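Local coordinates for protein beta-lactamase (PDB 6KBY) that probably hydrolyses the beta-lactam ring of antibiotics as a class C beta-lactamase, and is captured here with AMP bound covalently in its active site, at residues A[82-85]-A[89-92]; A[39-44]-A[364-369]. All blocks are in the same frame, centred on the assembly; numbering follows the deposited sequence.

Contact 1: residues A[82-85]-A[89-92]; sequences SYAQ and KLSL
Lys-89 N donates to Ala-84 O over 2.9 Å with an N-H...O angle of 158°, a 6→1 backbone bond like that of a Schellman motif, by which the chain leaving helix 72-86 folds back on its last turn. One residue on from each, Gln-85 and Leu-90 bring their CA atoms to 4.5 Å, and Gln-85 CA makes a CH...O contact with Leu-90 O at 3.4 Å. With CG anti to the backbone N (chi1 -180°), Leu-90 spreads its isobutyl group along the helix: CD1 lies 3.9 Å from Ala-84 CB, while CD2 meets Gln-85 CB. The methyl of Ala-84 also touches Ser-171, the last residue of helix 158-171, and Leu-172 in the loop just after it, which places this turn against a second helix. Lys-89 gives little beyond its first carbons; CB rests near Ala-84 O and the bent chain carries the ammonium away from the helix. Farther along, Ser-91 N is hydrogen-bonded to Tyr-99 OH. With chi1 at -173°, Gln-85 carries its CG to 3.4 Å from Leu-90 O and, more loosely, 4.3 Å from Leu-92 CG.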
ATOM      1  N   SER A  82     -13.111   2.691   3.595  1.00  7.63           N
ATOM      2  CA  SER A  82     -13.690   3.902   3.040  1.00  8.60           C
ATOM      3  C   SER A  82     -14.951   3.585   2.243  1.00  8.17           C
ATOM      4  O   SER A  82     -15.942   4.326   2.309  1.00  9.17           O
ATOM      5  CB  SER A  82     -12.641   4.594   2.174  1.00  8.48           C
ATOM      6  OG  SER A  82     -13.119   5.831   1.706  1.00  8.14           O
ATOM      7  N   TYR A  83     -14.938   2.476   1.498  1.00  8.68           N
ATOM      8  CA  TYR A  83     -16.129   2.051   0.772  1.00  9.19           C
ATOM      9  C   TYR A  83     -17.269   1.737   1.730  1.00  8.71           C
ATOM     10  O   TYR A  83     -18.413   2.151   1.508  1.00 10.07           O
ATOM     11  CB  TYR A  83     -15.782   0.844  -0.096  1.00  9.89           C
ATOM     12  CG  TYR A  83     -16.933   0.293  -0.898  1.00 10.68           C
ATOM     13  CD1 TYR A  83     -17.429   0.979  -1.998  1.00 15.09           C
ATOM     14  CD2 TYR A  83     -17.501  -0.932  -0.578  1.00 13.00           C
ATOM     15  CE1 TYR A  83     -18.480   0.468  -2.742  1.00 17.35           C
ATOM     16  CE2 TYR A  83     -18.548  -1.449  -1.316  1.00 15.51           C
ATOM     17  CZ  TYR A  83     -19.030  -0.746  -2.396  1.00 16.60           C
ATOM     18  OH  TYR A  83     -20.072  -1.254  -3.138  1.00 21.75           O
ATOM     19  N   ALA A  84     -16.974   1.032   2.821  1.00  8.65           N
ATOM     20  CA  ALA A  84     -17.998   0.786   3.829  1.00  9.08           C
ATOM     21  C   ALA A  84     -18.511   2.094   4.415  1.00  9.47           C
ATOM     22  O   ALA A  84     -19.715   2.243   4.670  1.00 10.57           O
ATOM     23  CB  ALA A  84     -17.438  -0.117   4.927  1.00  9.79           C
ATOM     24  N   GLN A  85     -17.615   3.055   4.635  1.00  9.15           N
ATOM     25  CA  GLN A  85     -18.013   4.324   5.231  1.00 10.38           C
ATOM     26  C   GLN A  85     -18.938   5.104   4.304  1.00 10.90           C
ATOM     27  O   GLN A  85     -20.022   5.541   4.716  1.00 11.72           O
ATOM     28  CB  GLN A  85     -16.761   5.128   5.585  1.00 10.88           C
ATOM     29  CG  GLN A  85     -17.025   6.395   6.368  1.00 13.33           C
ATOM     30  CD  GLN A  85     -17.097   7.603   5.472  1.00 16.97           C
ATOM     31  OE1 GLN A  85     -16.161   7.891   4.718  1.00 18.36           O
ATOM     32  NE2 GLN A  85     -18.214   8.316   5.536  1.00 18.01           N
ATOM     33  N   LYS A  89     -22.162   2.042   6.171  1.00 11.44           N
ATOM     34  CA  LYS A  89     -22.044   0.854   7.007  1.00 11.63           C
ATOM     35  C   LYS A  89     -21.051   1.015   8.146  1.00 11.02           C
ATOM     36  O   LYS A  89     -21.017   0.164   9.040  1.00 12.83           O
ATOM     37  CB  LYS A  89     -21.631  -0.354   6.155  1.00 13.04           C
ATOM     38  CG  LYS A  89     -22.542  -0.610   4.970  1.00 17.95           C
ATOM     39  CD  LYS A  89     -23.968  -0.868   5.420  1.00 21.76           C
ATOM     40  CE  LYS A  89     -24.897  -0.997   4.226  1.00 26.54           C
ATOM     41  NZ  LYS A  89     -24.164  -1.489   3.028  1.00 29.64           N
ATOM     42  N   LEU A  90     -20.264   2.087   8.143  1.00 11.00           N
ATOM     43  CA  LEU A  90     -19.146   2.241   9.057  1.00 13.76           C
ATOM     44  C   LEU A  90     -18.982   3.723   9.340  1.00 11.55           C
ATOM     45  O   LEU A  90     -19.057   4.534   8.417  1.00 12.76           O
ATOM     46  CB  LEU A  90     -17.889   1.687   8.365  1.00 15.36           C
ATOM     47  CG  LEU A  90     -16.516   1.676   9.021  1.00 14.77           C
ATOM     48  CD1 LEU A  90     -15.657   0.663   8.305  1.00 16.05           C
ATOM     49  CD2 LEU A  90     -15.875   3.029   8.927  1.00 19.97           C
ATOM     50  N   SER A  91     -18.778   4.075  10.607  1.00 10.21           N
ATOM     51  CA  SER A  91     -18.314   5.404  10.986  1.00 10.67           C
ATOM     52  C   SER A  91     -16.915   5.289  11.569  1.00  9.92           C
ATOM     53  O   SER A  91     -16.693   4.542  12.530  1.00 11.05           O
ATOM     54  CB  SER A  91     -19.221   6.057  12.020  1.00 12.85           C
ATOM     55  OG  SER A  91     -18.574   7.223  12.509  1.00 14.47           O
ATOM     56  N   LEU A  92     -15.977   6.047  11.004  1.00  9.55           N
ATOM     57  CA  LEU A  92     -14.590   5.966  11.441  1.00  8.76           C
ATOM     58  C   LEU A  92     -14.395   6.454  12.868  1.00  7.89           C
ATOM     59  O   LEU A  92     -13.438   6.034  13.529  1.00  8.63           O
ATOM     60  CB  LEU A  92     -13.700   6.752  10.482  1.00  9.05           C
ATOM     61  CG  LEU A  92     -13.658   6.228   9.045  1.00  9.95           C
ATOM     62  CD1 LEU A  92     -12.943   7.217   8.147  1.00 12.66           C
ATOM     63  CD2 LEU A  92     -12.947   4.891   9.007  1.00 13.44           C
TER

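Contact 2: residues A[39-44]-A[364-369]; sequences VTVNGK and SSLEGN
Leu-366 meets strand 34-41 through a single methyl, CD1, which lies 4.0 Å from Val-39 CG1 and also 4.0 Å from Val-41 CB. No hydrogen bond joins 39-44 to 364-369; the contact is small, plain apolar packing in the alpha/beta part of the serine beta-lactamase fold. Val-39 comes at the leucine tip to tip, whereas Val-41 meets it slantwise, with CB and then CG1, 4.2 Å from Leu-366 CD1. CB is presented by the strand itself; the second touch depends on chi1 (58°), which sets CG1 between the backbone N and the carbonyl carbon. In Leu-366, chi1 of -62° and a trans chi2 carry CD1 out toward the strand, across backbones whose closest CA atoms, those of Val-41 and Leu-366, are 7.5 Å apart. Val-41 also begins the type I' turn, ending at Lys-44, that connects strands 34-41 and 44-50 as a tight hairpin; Lys-44 N to Val-41 O at 3.0 Å and Val-41 N to Lys-44 O at 3.1 Å close it. On the leucine's side, Ser-365 OG is hydrogen-bonded to Ile-362 O of helix 352-364. Ile-15 of helix 11-30 and Met-340 of strand 340-346 each touch both Val-41 and Leu-366, while Thr-40 points to the other face of the sheet, against Leu-238 and Gln-242 of helix 234-244.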
ATOM      1  N   VAL A  39       4.551   3.718 -15.262  1.00  7.37           N
ATOM      2  CA  VAL A  39       4.462   5.168 -15.138  1.00  7.89           C
ATOM      3  C   VAL A  39       3.221   5.642 -15.880  1.00  7.40           C
ATOM      4  O   VAL A  39       2.940   5.179 -16.992  1.00  8.01           O
ATOM      5  CB  VAL A  39       5.719   5.849 -15.731  1.00  8.81           C
ATOM      6  CG1 VAL A  39       5.584   7.361 -15.737  1.00  9.79           C
ATOM      7  CG2 VAL A  39       6.967   5.424 -14.971  1.00 10.82           C
ATOM      8  N   THR A  40       2.485   6.571 -15.279  1.00  7.30           N
ATOM      9  CA  THR A  40       1.433   7.294 -15.981  1.00  8.00           C
ATOM     10  C   THR A  40       1.724   8.787 -15.952  1.00  7.78           C
ATOM     11  O   THR A  40       2.135   9.334 -14.922  1.00  8.00           O
ATOM     12  CB  THR A  40       0.028   6.986 -15.418  1.00  9.73           C
ATOM     13  OG1 THR A  40      -0.962   7.592 -16.257  1.00 10.15           O
ATOM     14  CG2 THR A  40      -0.147   7.504 -13.988  1.00 10.53           C
ATOM     15  N   VAL A  41       1.537   9.435 -17.099  1.00  8.30           N
ATOM     16  CA  VAL A  41       1.621  10.890 -17.210  1.00  8.32           C
ATOM     17  C   VAL A  41       0.923  11.291 -18.500  1.00  8.91           C
ATOM     18  O   VAL A  41       0.981  10.568 -19.499  1.00  8.99           O
ATOM     19  CB  VAL A  41       3.084  11.398 -17.149  1.00  9.57           C
ATOM     20  CG1 VAL A  41       3.931  10.768 -18.250  1.00 11.54           C
ATOM     21  CG2 VAL A  41       3.133  12.916 -17.244  1.00 11.55           C
ATOM     22  N   ASN A  42       0.244  12.442 -18.472  1.00  9.10           N
ATOM     23  CA  ASN A  42      -0.464  12.962 -19.642  1.00  9.40           C
ATOM     24  C   ASN A  42      -1.523  11.979 -20.142  1.00 10.84           C
ATOM     25  O   ASN A  42      -1.834  11.934 -21.336  1.00 11.25           O
ATOM     26  CB  ASN A  42       0.506  13.365 -20.758  1.00 11.07           C
ATOM     27  CG  ASN A  42      -0.136  14.263 -21.802  1.00 12.23           C
ATOM     28  OD1 ASN A  42      -1.006  15.078 -21.495  1.00 12.88           O
ATOM     29  ND2 ASN A  42       0.294  14.108 -23.053  1.00 14.41           N
ATOM     30  N   GLY A  43      -2.088  11.189 -19.235  1.00 10.13           N
ATOM     31  CA  GLY A  43      -3.093  10.211 -19.600  1.00 12.29           C
ATOM     32  C   GLY A  43      -2.567   8.974 -20.290  1.00 12.00           C
ATOM     33  O   GLY A  43      -3.370   8.138 -20.717  1.00 14.06           O
ATOM     34  N   LYS A  44      -1.252   8.829 -20.405  1.00 10.08           N
ATOM     35  CA  LYS A  44      -0.625   7.717 -21.101  1.00 10.74           C
ATOM     36  C   LYS A  44       0.056   6.810 -20.087  1.00  9.61           C
ATOM     37  O   LYS A  44       0.572   7.272 -19.063  1.00 10.77           O
ATOM     38  CB  LYS A  44       0.441   8.216 -22.081  1.00 11.54           C
ATOM     39  CG  LYS A  44       0.009   9.386 -22.945  1.00 16.45           C
ATOM     40  CD  LYS A  44      -1.162   9.022 -23.826  1.00 17.76           C
ATOM     41  CE  LYS A  44      -1.481  10.151 -24.800  1.00 22.11           C
ATOM     42  NZ  LYS A  44      -0.313  10.487 -25.661  1.00 27.10           N
ATOM     43  N   SER A 364      10.256  13.537 -11.281  1.00  9.34           N
ATOM     44  CA  SER A 364      10.768  14.884 -11.510  1.00 11.43           C
ATOM     45  C   SER A 364      11.154  15.116 -12.966  1.00 10.48           C
ATOM     46  O   SER A 364      11.180  16.270 -13.413  1.00 12.38           O
ATOM     47  CB  SER A 364      11.944  15.170 -10.573  1.00 13.08           C
ATOM     48  OG  SER A 364      11.534  15.115  -9.216  1.00 13.60           O
ATOM     49  N   SER A 365      11.440  14.055 -13.724  1.00 10.07           N
ATOM     50  CA  SER A 365      11.827  14.178 -15.124  1.00 10.46           C
ATOM     51  C   SER A 365      10.647  14.417 -16.060  1.00 10.91           C
ATOM     52  O   SER A 365      10.875  14.707 -17.243  1.00 12.27           O
ATOM     53  CB  SER A 365      12.562  12.909 -15.572  1.00 10.56           C
ATOM     54  OG  SER A 365      11.654  11.853 -15.861  1.00 10.37           O
ATOM     55  N   LEU A 366       9.409  14.328 -15.575  1.00 10.91           N
ATOM     56  CA  LEU A 366       8.254  14.205 -16.461  1.00 11.34           C
ATOM     57  C   LEU A 366       7.685  15.526 -16.974  1.00 12.36           C
ATOM     58  O   LEU A 366       6.795  15.502 -17.832  1.00 14.67           O
ATOM     59  CB  LEU A 366       7.154  13.378 -15.799  1.00 11.59           C
ATOM     60  CG  LEU A 366       7.542  11.936 -15.488  1.00 10.49           C
ATOM     61  CD1 LEU A 366       6.343  11.210 -14.900  1.00 11.85           C
ATOM     62  CD2 LEU A 366       8.051  11.223 -16.729  1.00 10.72           C
ATOM     63  N   GLU A 367       8.153  16.670 -16.483  1.00 12.85           N
ATOM     64  CA  GLU A 367       7.812  17.941 -17.110  1.00 13.01           C
ATOM     65  C   GLU A 367       8.933  18.932 -16.844  1.00 13.26           C
ATOM     66  O   GLU A 367       9.784  18.721 -15.976  1.00 13.10           O
ATOM     67  CB  GLU A 367       6.461  18.500 -16.635  1.00 13.82           C
ATOM     68  CG  GLU A 367       6.494  19.059 -15.223  1.00 12.68           C
ATOM     69  CD  GLU A 367       5.180  19.695 -14.790  1.00 12.52           C
ATOM     70  OE1 GLU A 367       5.150  20.299 -13.690  1.00 13.57           O
ATOM     71  OE2 GLU A 367       4.177  19.606 -15.534  1.00 13.24           O
ATOM     72  N   GLY A 368       8.926  20.015 -17.611  1.00 14.06           N
ATOM     73  CA  GLY A 368       9.927  21.046 -17.441  1.00 16.69           C
ATOM     74  C   GLY A 368       9.730  21.824 -16.154  1.00 15.68           C
ATOM     75  O   GLY A 368       8.699  21.749 -15.481  1.00 15.89           O
ATOM     76  N   ASN A 369      10.751  22.602 -15.813  1.00 17.44           N
ATOM     77  CA  ASN A 369      10.732  23.413 -14.604  1.00 16.79           C
ATOM     78  C   ASN A 369      10.112  24.775 -14.888  1.00 16.13           C
ATOM     79  O   ASN A 369      10.398  25.401 -15.913  1.00 17.06           O
ATOM     80  CB  ASN A 369      12.153  23.594 -14.072  1.00 19.24           C
ATOM     81  CG  ASN A 369      12.829  22.273 -13.765  1.00 22.91           C
ATOM     82  OD1 ASN A 369      12.163  21.281 -13.463  1.00 27.34           O
ATOM     83  ND2 ASN A 369      14.154  22.249 -13.845  1.00 25.50           N
TER

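Overall arrangement
The two contacts lie in different parts of the molecule, their centres 34 Å apart and their nearest atoms about 20 Å apart. Contact 1 is local, only three residues separating its segments, and is nested inside the long loop that contact 2 closes between the beginning and end of the chain. Contact 2 joins the edge region of the large antiparallel sheet to the C-terminal tail after helix 352-364. Contact 1 belongs to the helical region, at the end of helix 72-86, whose start adjoins Ser-71, the residue bound covalently to AMP. Neither contact reaches the nucleotide pocket: one finishes the helix that begins there, the other ties the C-terminal tail to an early strand of the sheet, next to the N-terminal helix 11-30.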